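Local coordinates for alpha-catenin-like protein hmp-1 (Caenorhabditis elegans, PDB 5XA5) that binds beta-catenin, cadherin and actin filaments at cell junctions and is required for cell migration and shape changes during body enclosure and elongation, at residues 23-26 / 27-31; 138-141 / 142-146; 128-131 / 132-136; 195-199 / 200-204. All blocks are in the same frame, centred on the assembly; numbering follows the deposited sequence. Where two conformers were deposited one is given.

Contact 1 of 4, residues 23-26 / 27-31; sequences KNVL and KQITQ
V25 and I29 form the packed side of this contact, one turn apart near the start of helix 23-36: V25 CG1 lies against I29 CG2 at 3.9 Å in one of the two conformers of I29. Q28, though buried on this side too, bonds only weakly through NE2 to N24 O and, at 3.2 Å, to N24 OD1, the two amide planes 29° apart. N24 finds its firmer partner through ND2, in a polar side chain of the chain of another protein.

At the partly open flank, T30 makes a short, doubly bonded link to L26. Its hydroxyl OG1 donates to L26 O at 2.7 Å and T30 N reaches the same oxygen at 2.9 Å, the two coming from opposite faces of the carbonyl plane. OG1 sits anti to its own carbonyl carbon (chi1 -61°), which swings the hydroxyl back over the preceding turn. The solvent side is carried by K23 and K27. K27 bends at its third and fourth torsions and brings NZ back to K23 O at 3.2 Å, well above the carbonyl plane, while K27 N bonds to that oxygen from the other face. S22 OG accepts from V25 N and D196 OD1 from N24 N, while V25, Q28 and I29 turn their side chains onto helix 117-165.

Contact 2 of 4, residues 138-141 / 142-146; sequences LILA and DSIDV
S143 carries OG between its backbone N and carbonyl carbon (chi1 74°), whereas L140 sets CG anti to its backbone N (chi1 176°), and these two torsions bring the serine hydroxyl to 3.5 Å from L140 CD1. Both residues belong to helix 117-165, the long helix shared by the helical bundles of this amino-terminal, vinculin-family part of the protein. The same serine torsion delivers OG to L140 O, three residues back, in a short bond of 2.6 Å tilted only slightly from the carbonyl plane. I144 N donates to L140 O as well, from the next position of the helix at 3.1 Å, so this oxygen has two donors and the serine hydroxyl is satisfied without leaving its own helix.

I144 runs on from there, its CD1 4.4 Å from L140 CD1, and both side chains pack on helix 83-112. Around the helix the polar ends look elsewhere. D142 forms a salt bridge with R193, and both carboxylate oxygens of D145 accept from the backbone of the chain of another protein, which also packs on L138 and A141, an arrangement consistent with binding of a junctional partner. Those outside bonds probably ease the approach of the D145 carboxylate to a second acceptor in its own helix: D145 OD2 lies 3.3 Å from A141 O, the oxygen that takes D145 N at 2.9 Å.

Contact 3 of 4, residues 128-131 / 132-136; sequences RNLL and TAVAK
T132 grips the flat carbonyl group of R128 on both of its faces. The hydroxyl T132 OG1 stands above one face, 35° out of the plane, and donates to R128 O at 2.8 Å; T132 N approaches the same oxygen from the opposite face at 3.0 Å. OG1 lies anti to the carbonyl carbon of its own residue (chi1 -70°), the setting that lets it reach back one turn. The side chains of R128 and T132 run side by side in the same direction, with R128 CG 4.1 Å from OG1, and the arginine then extends straight onward from the exposed surface. A valine in place of T132 would remove the hydroxyl donor and would probably leave R128 O with the backbone bond alone.

The buried side of the turn is apolar. V134 sets CG2 beside its backbone N, 4.3 Å from L130 CD1, and CG2 also comes within 3.3 Å of L130 O. L130 packs on helix 83-112 and L131 on helix 23-36, while L130, L131 and V134 also meet apolar side chains of the chain of another protein. Such a polar outer flank and an aliphatic inner one are the mark of an amphipathic helix in the antiparallel helical bundles of the vinculin family.

Contact 4 of 4, residues 195-199 / 200-204; sequences IDLVK and PNQRD
Q202 reaches back over L197 and K199 where the chain leaves helix 169-196 and starts helix 200-229, a helix-loop-helix junction with K199 at the N-cap position and P200 opening the new helix. Its CB lies 3.4 Å from K199 O and 4.0 Å from L197 CD1, the two side chains of Q202 and L197 crossing at about a right angle. Beyond CG the chain stays extended (chi2 177°), carrying CD past K199 CB. At the tip the amide divides: NE2 rests 3.9 Å from K199 CD, against the lysine's aliphatic stem, while OE1 turns toward the other side and accepts from a water.

K199 O holds the first turn of the helix. It accepts from R203 N at 3.0 Å, nearly straight (168°) and in the carbonyl plane, and more weakly from Q202 N. R203 turns outward and meets its neighbour side-on, NE and NH2 both donating to D204 OD1, with NE at 3.1 Å and the oxygen in the guanidinium plane. P200 CB lies 3.4 Å above one guanidinium face, toward its rim. A leucine for R203 would take away both donors and is likely to leave the D204 carboxylate without its charged mate and P200 CB uncovered. V198 and D196 touch helix 23-36. The water closes the turn, donating to Q202 OE1 at 2.8 Å and accepting from K199 N at 3.0 Å.

Contacts 2 and 3 adjoin on helix 117-165, contact 1 lies on helix 23-36 beside them, and contact 4 turns from helix 169-196 into helix 200-229. Contact 2 is nearest the centre of the chain and has no exposed residue; contacts 1 and 3 are partly buried, each with two exposed residues, and contact 4 is on the surface. Contacts 1, 2 and 3 each hold a hydroxyl bonded to a backbone carbonyl of the preceding turn, whereas contact 4 relies on a water and a salt bridge between sequence neighbours. Contact 1 is the hub: V25 packs on D142 of contact 2, I29 on A135 of contact 3, and its first turn bonds to D196 of contact 4.

Contact 1 of 4, residues 23-26 / 27-31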
# COMPACT_ATOMS: atom_id res chain seq x y z
N LYS A 23 1.99 5.81 -7.10
CA LYS A 23 2.78 7.05 -7.29
C LYS A 23 3.29 7.63 -5.97
O LYS A 23 4.35 8.27 -5.93
CB LYS A 23 1.95 8.11 -8.00
CG LYS A 23 1.65 7.83 -9.44
CD LYS A 23 0.76 8.99 -9.94
CE LYS A 23 0.36 8.84 -11.36
NZ LYS A 23 -0.40 10.03 -11.80
N ASN A 24 2.52 7.46 -4.90
CA ASN A 24 2.95 7.89 -3.58
C ASN A 24 4.22 7.15 -3.20
O ASN A 24 5.20 7.76 -2.78
CB ASN A 24 1.83 7.65 -2.56
CG ASN A 24 2.11 8.27 -1.21
OD1 ASN A 24 3.04 9.06 -1.06
ND2 ASN A 24 1.30 7.92 -0.22
N VAL A 25 4.22 5.83 -3.37
CA VAL A 25 5.42 5.04 -3.09
C VAL A 25 6.55 5.38 -4.05
O VAL A 25 7.70 5.53 -3.65
CB VAL A 25 5.12 3.53 -3.18
CG1 VAL A 25 6.40 2.71 -3.04
CG2 VAL A 25 4.13 3.14 -2.12
N LEU A 26 6.21 5.53 -5.33
CA LEU A 26 7.23 5.77 -6.35
C LEU A 26 8.00 7.04 -6.03
O LEU A 26 9.23 7.05 -6.08
CB LEU A 26 6.60 5.87 -7.75
CG LEU A 26 7.60 6.06 -8.90
CD1 LEU A 26 8.66 4.96 -8.88
CD2 LEU A 26 6.90 6.09 -10.25
N LYS A 27 7.29 8.11 -5.68
CA LYS A 27 7.98 9.39 -5.41
C LYS A 27 8.85 9.28 -4.17
O LYS A 27 9.98 9.77 -4.16
CB LYS A 27 6.98 10.53 -5.24
CG LYS A 27 6.31 10.89 -6.57
CD LYS A 27 5.65 12.25 -6.53
CE LYS A 27 4.62 12.34 -5.42
NZ LYS A 27 3.56 11.31 -5.59
N GLN A 28 8.33 8.61 -3.14
CA GLN A 28 9.10 8.45 -1.91
C GLN A 28 10.38 7.66 -2.15
O GLN A 28 11.44 8.04 -1.68
CB GLN A 28 8.26 7.75 -0.84
CG GLN A 28 7.19 8.63 -0.21
CD GLN A 28 6.41 7.90 0.87
OE1 GLN A 28 6.84 7.81 2.02
NE2 GLN A 28 5.25 7.36 0.50
N ILE A 29 10.28 6.53 -2.85
CA ILE A 29 11.46 5.71 -3.06
C ILE A 29 12.42 6.40 -4.03
O ILE A 29 13.63 6.25 -3.91
CB ILE A 29 11.12 4.27 -3.57
CG1 ILE A 29 10.52 4.27 -4.97
CG2 ILE A 29 10.20 3.54 -2.58
CD1 ILE A 29 10.21 2.88 -5.49
N THR A 30 11.90 7.20 -4.96
CA THR A 30 12.79 7.93 -5.86
C THR A 30 13.63 8.92 -5.06
O THR A 30 14.83 9.07 -5.30
CB THR A 30 11.99 8.62 -6.96
OG1 THR A 30 11.29 7.62 -7.70
CG2 THR A 30 12.89 9.38 -7.90
N GLN A 31 13.00 9.57 -4.08
CA GLN A 31 13.73 10.47 -3.19
C GLN A 31 14.79 9.72 -2.41
O GLN A 31 15.94 10.14 -2.33
CB GLN A 31 12.79 11.16 -2.20
CG GLN A 31 11.84 12.17 -2.78
CD GLN A 31 10.76 12.56 -1.80
OE1 GLN A 31 11.03 12.74 -0.61
NE2 GLN A 31 9.53 12.70 -2.28

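Contact 2 of 4, residues 138-141 / 142-146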
# COMPACT_ATOMS: atom_id res chain seq x y z
N LEU A 138 8.29 -0.10 1.98
CA LEU A 138 7.17 0.65 1.45
C LEU A 138 6.52 -0.08 0.29
O LEU A 138 5.31 -0.01 0.13
CB LEU A 138 7.59 2.05 1.00
CG LEU A 138 8.12 2.96 2.12
CD1 LEU A 138 8.55 4.28 1.54
CD2 LEU A 138 7.04 3.16 3.16
N ILE A 139 7.33 -0.77 -0.51
CA ILE A 139 6.82 -1.48 -1.68
C ILE A 139 5.97 -2.65 -1.22
O ILE A 139 4.87 -2.91 -1.74
CB ILE A 139 7.95 -1.99 -2.59
CG1 ILE A 139 8.54 -0.83 -3.40
CG2 ILE A 139 7.45 -3.04 -3.56
CD1 ILE A 139 9.83 -1.17 -4.12
N LEU A 140 6.47 -3.36 -0.22
CA LEU A 140 5.72 -4.45 0.38
C LEU A 140 4.45 -3.92 1.05
O LEU A 140 3.38 -4.52 0.95
CB LEU A 140 6.59 -5.20 1.39
CG LEU A 140 5.86 -6.30 2.15
CD1 LEU A 140 5.35 -7.34 1.16
CD2 LEU A 140 6.79 -6.92 3.18
N ALA A 141 4.56 -2.77 1.72
CA ALA A 141 3.40 -2.16 2.38
C ALA A 141 2.29 -1.86 1.38
O ALA A 141 1.11 -2.06 1.69
CB ALA A 141 3.80 -0.88 3.11
N ASP A 142 2.66 -1.38 0.20
CA ASP A 142 1.65 -1.09 -0.82
C ASP A 142 0.98 -2.39 -1.25
O ASP A 142 -0.24 -2.41 -1.48
CB ASP A 142 2.27 -0.36 -2.01
CG ASP A 142 1.22 0.09 -3.01
OD1 ASP A 142 0.41 0.97 -2.63
OD2 ASP A 142 1.22 -0.40 -4.16
N SER A 143 1.74 -3.47 -1.35
CA SER A 143 1.15 -4.72 -1.84
C SER A 143 0.13 -5.24 -0.84
O SER A 143 -0.87 -5.88 -1.22
CB SER A 143 2.23 -5.77 -2.10
OG SER A 143 2.73 -6.28 -0.89
N ILE A 144 0.36 -4.96 0.45
CA ILE A 144 -0.55 -5.41 1.50
C ILE A 144 -1.77 -4.49 1.52
O ILE A 144 -2.91 -4.93 1.70
CB ILE A 144 0.13 -5.40 2.89
CG1 ILE A 144 1.36 -6.31 2.89
CG2 ILE A 144 -0.85 -5.82 3.97
CD1 ILE A 144 1.11 -7.67 2.29
N ASP A 145 -1.54 -3.20 1.31
CA ASP A 145 -2.63 -2.26 1.15
C ASP A 145 -3.55 -2.71 -0.01
O ASP A 145 -4.77 -2.55 0.06
CB ASP A 145 -2.10 -0.84 0.90
CG ASP A 145 -1.45 -0.22 2.15
OD1 ASP A 145 -1.75 -0.68 3.27
OD2 ASP A 145 -0.62 0.73 1.99
N VAL A 146 -2.96 -3.27 -1.07
CA VAL A 146 -3.76 -3.74 -2.20
C VAL A 146 -4.56 -4.97 -1.79
O VAL A 146 -5.73 -5.11 -2.18
CB VAL A 146 -2.87 -4.06 -3.42
CG1 VAL A 146 -3.63 -4.93 -4.44
CG2 VAL A 146 -2.40 -2.77 -4.06

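Contact 3 of 4, residues 128-131 / 132-136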
# COMPACT_ATOMS: atom_id res chain seq x y z
N ARG A 128 22.92 3.89 1.93
CA ARG A 128 22.27 3.30 0.76
C ARG A 128 21.51 2.03 1.14
O ARG A 128 20.36 1.84 0.76
CB ARG A 128 23.29 2.98 -0.33
CG ARG A 128 22.70 2.21 -1.51
CD ARG A 128 23.73 2.03 -2.60
NE ARG A 128 23.28 1.11 -3.64
CZ ARG A 128 23.90 0.97 -4.81
NH1 ARG A 128 24.97 1.69 -5.09
NH2 ARG A 128 23.43 0.11 -5.71
N ASN A 129 22.16 1.17 1.91
CA ASN A 129 21.53 -0.07 2.34
C ASN A 129 20.30 0.16 3.20
O ASN A 129 19.29 -0.51 3.02
CB ASN A 129 22.53 -0.94 3.09
CG ASN A 129 23.56 -1.54 2.18
OD1 ASN A 129 23.38 -1.61 0.96
ND2 ASN A 129 24.67 -1.99 2.75
N LEU A 130 20.38 1.14 4.11
CA LEU A 130 19.27 1.43 5.01
C LEU A 130 18.08 2.01 4.26
O LEU A 130 16.94 1.58 4.46
CB LEU A 130 19.69 2.41 6.12
CG LEU A 130 18.56 3.02 6.97
CD1 LEU A 130 17.71 1.96 7.68
CD2 LEU A 130 19.11 4.02 7.98
N LEU A 131 18.33 3.00 3.41
CA LEU A 131 17.22 3.66 2.71
C LEU A 131 16.63 2.73 1.64
O LEU A 131 15.46 2.86 1.27
CB LEU A 131 17.68 4.99 2.10
CG LEU A 131 18.13 6.04 3.13
CD1 LEU A 131 18.37 7.38 2.46
CD2 LEU A 131 17.10 6.20 4.25
N THR A 132 17.43 1.79 1.16
CA THR A 132 16.93 0.76 0.24
C THR A 132 16.00 -0.20 0.98
O THR A 132 14.99 -0.67 0.43
CB THR A 132 18.09 -0.01 -0.40
OG1 THR A 132 18.79 0.85 -1.31
CG2 THR A 132 17.57 -1.22 -1.17
N ALA A 133 16.34 -0.51 2.23
CA ALA A 133 15.50 -1.38 3.05
C ALA A 133 14.20 -0.67 3.40
O ALA A 133 13.14 -1.29 3.49
CB ALA A 133 16.23 -1.81 4.31
N VAL A 134 14.27 0.65 3.58
CA VAL A 134 13.06 1.44 3.79
C VAL A 134 12.19 1.40 2.55
O VAL A 134 10.98 1.20 2.64
CB VAL A 134 13.40 2.91 4.16
CG1 VAL A 134 12.14 3.76 4.16
CG2 VAL A 134 14.09 2.93 5.51
N ALA A 135 12.81 1.54 1.38
CA ALA A 135 12.08 1.50 0.12
C ALA A 135 11.40 0.15 -0.11
O ALA A 135 10.24 0.10 -0.54
CB ALA A 135 13.01 1.83 -1.05
N LYS A 136 12.11 -0.94 0.20
CA LYS A 136 11.53 -2.28 0.04
C LYS A 136 10.35 -2.47 0.98
O LYS A 136 9.36 -3.11 0.62
CB LYS A 136 12.59 -3.36 0.26
CG LYS A 136 13.46 -3.60 -0.97
CD LYS A 136 14.61 -4.55 -0.71
CE LYS A 136 15.47 -4.69 -1.96
NZ LYS A 136 16.64 -5.58 -1.75

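Contact 4 of 4, residues 195-199 / 200-204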
# COMPACT_ATOMS: atom_id res chain seq x y z
N ILE A 195 -6.39 7.04 -8.72
CA ILE A 195 -5.63 8.30 -8.73
C ILE A 195 -4.13 8.07 -8.41
O ILE A 195 -3.26 8.79 -8.91
CB ILE A 195 -6.25 9.30 -7.71
CG1 ILE A 195 -7.60 9.79 -8.23
CG2 ILE A 195 -5.32 10.48 -7.43
CD1 ILE A 195 -8.34 10.65 -7.24
N ASP A 196 -3.85 7.06 -7.60
CA ASP A 196 -2.49 6.78 -7.16
C ASP A 196 -1.75 5.81 -8.10
O ASP A 196 -0.56 5.57 -7.92
CB ASP A 196 -2.54 6.21 -5.73
CG ASP A 196 -1.18 6.19 -5.04
OD1 ASP A 196 -0.35 7.10 -5.26
OD2 ASP A 196 -0.95 5.26 -4.24
N LEU A 197 -2.45 5.23 -9.08
CA LEU A 197 -1.78 4.25 -9.94
C LEU A 197 -0.77 4.88 -10.90
O LEU A 197 -1.04 5.90 -11.55
CB LEU A 197 -2.81 3.45 -10.75
CG LEU A 197 -3.49 2.35 -9.95
CD1 LEU A 197 -4.56 1.65 -10.80
CD2 LEU A 197 -2.48 1.34 -9.43
N VAL A 198 0.39 4.25 -11.00
CA VAL A 198 1.48 4.70 -11.86
C VAL A 198 1.12 4.57 -13.34
O VAL A 198 1.26 5.52 -14.09
CB VAL A 198 2.78 3.91 -11.55
CG1 VAL A 198 3.84 4.15 -12.63
CG2 VAL A 198 3.29 4.24 -10.15
N LYS A 199 0.64 3.40 -13.74
CA LYS A 199 0.34 3.16 -15.16
C LYS A 199 -1.09 3.56 -15.53
O LYS A 199 -2.04 3.03 -14.97
CB LYS A 199 0.58 1.69 -15.50
CG LYS A 199 1.94 1.17 -15.06
CD LYS A 199 2.40 0.03 -15.94
CE LYS A 199 3.91 -0.05 -15.96
NZ LYS A 199 4.41 -0.93 -17.06
N PRO A 200 -1.24 4.49 -16.48
CA PRO A 200 -2.54 5.04 -16.88
C PRO A 200 -3.47 3.97 -17.42
O PRO A 200 -4.69 4.10 -17.34
CB PRO A 200 -2.19 6.06 -17.97
CG PRO A 200 -0.74 6.35 -17.79
CD PRO A 200 -0.14 5.08 -17.26
N ASN A 201 -2.90 2.91 -17.99
CA ASN A 201 -3.75 1.86 -18.52
C ASN A 201 -4.38 1.07 -17.37
O ASN A 201 -5.54 0.65 -17.48
CB ASN A 201 -2.98 0.95 -19.48
CG ASN A 201 -1.88 0.17 -18.81
OD1 ASN A 201 -0.80 0.71 -18.53
ND2 ASN A 201 -2.13 -1.11 -18.56
N GLN A 202 -3.66 0.89 -16.27
CA GLN A 202 -4.21 0.23 -15.09
C GLN A 202 -5.24 1.15 -14.46
O GLN A 202 -6.31 0.71 -14.02
CB GLN A 202 -3.10 -0.11 -14.09
CG GLN A 202 -2.24 -1.28 -14.53
CD GLN A 202 -1.09 -1.57 -13.60
OE1 GLN A 202 -1.07 -1.13 -12.45
NE2 GLN A 202 -0.11 -2.34 -14.09
N ARG A 203 -4.91 2.44 -14.42
CA ARG A 203 -5.85 3.45 -13.97
C ARG A 203 -7.16 3.35 -14.74
O ARG A 203 -8.23 3.22 -14.14
CB ARG A 203 -5.24 4.85 -14.13
CG ARG A 203 -6.17 5.98 -13.74
CD ARG A 203 -5.61 7.30 -14.27
NE ARG A 203 -5.71 7.31 -15.72
CZ ARG A 203 -4.96 8.05 -16.54
NH1 ARG A 203 -4.03 8.86 -16.05
NH2 ARG A 203 -5.14 7.97 -17.85
N ASP A 204 -7.07 3.40 -16.07
CA ASP A 204 -8.28 3.39 -16.90
C ASP A 204 -9.03 2.07 -16.76
O ASP A 204 -10.26 2.08 -16.70
CB ASP A 204 -7.95 3.64 -18.37
CG ASP A 204 -7.38 5.03 -18.61
OD1 ASP A 204 -7.58 5.91 -17.75
OD2 ASP A 204 -6.78 5.24 -19.68
O HOH W 1 0.63 1.07 -11.92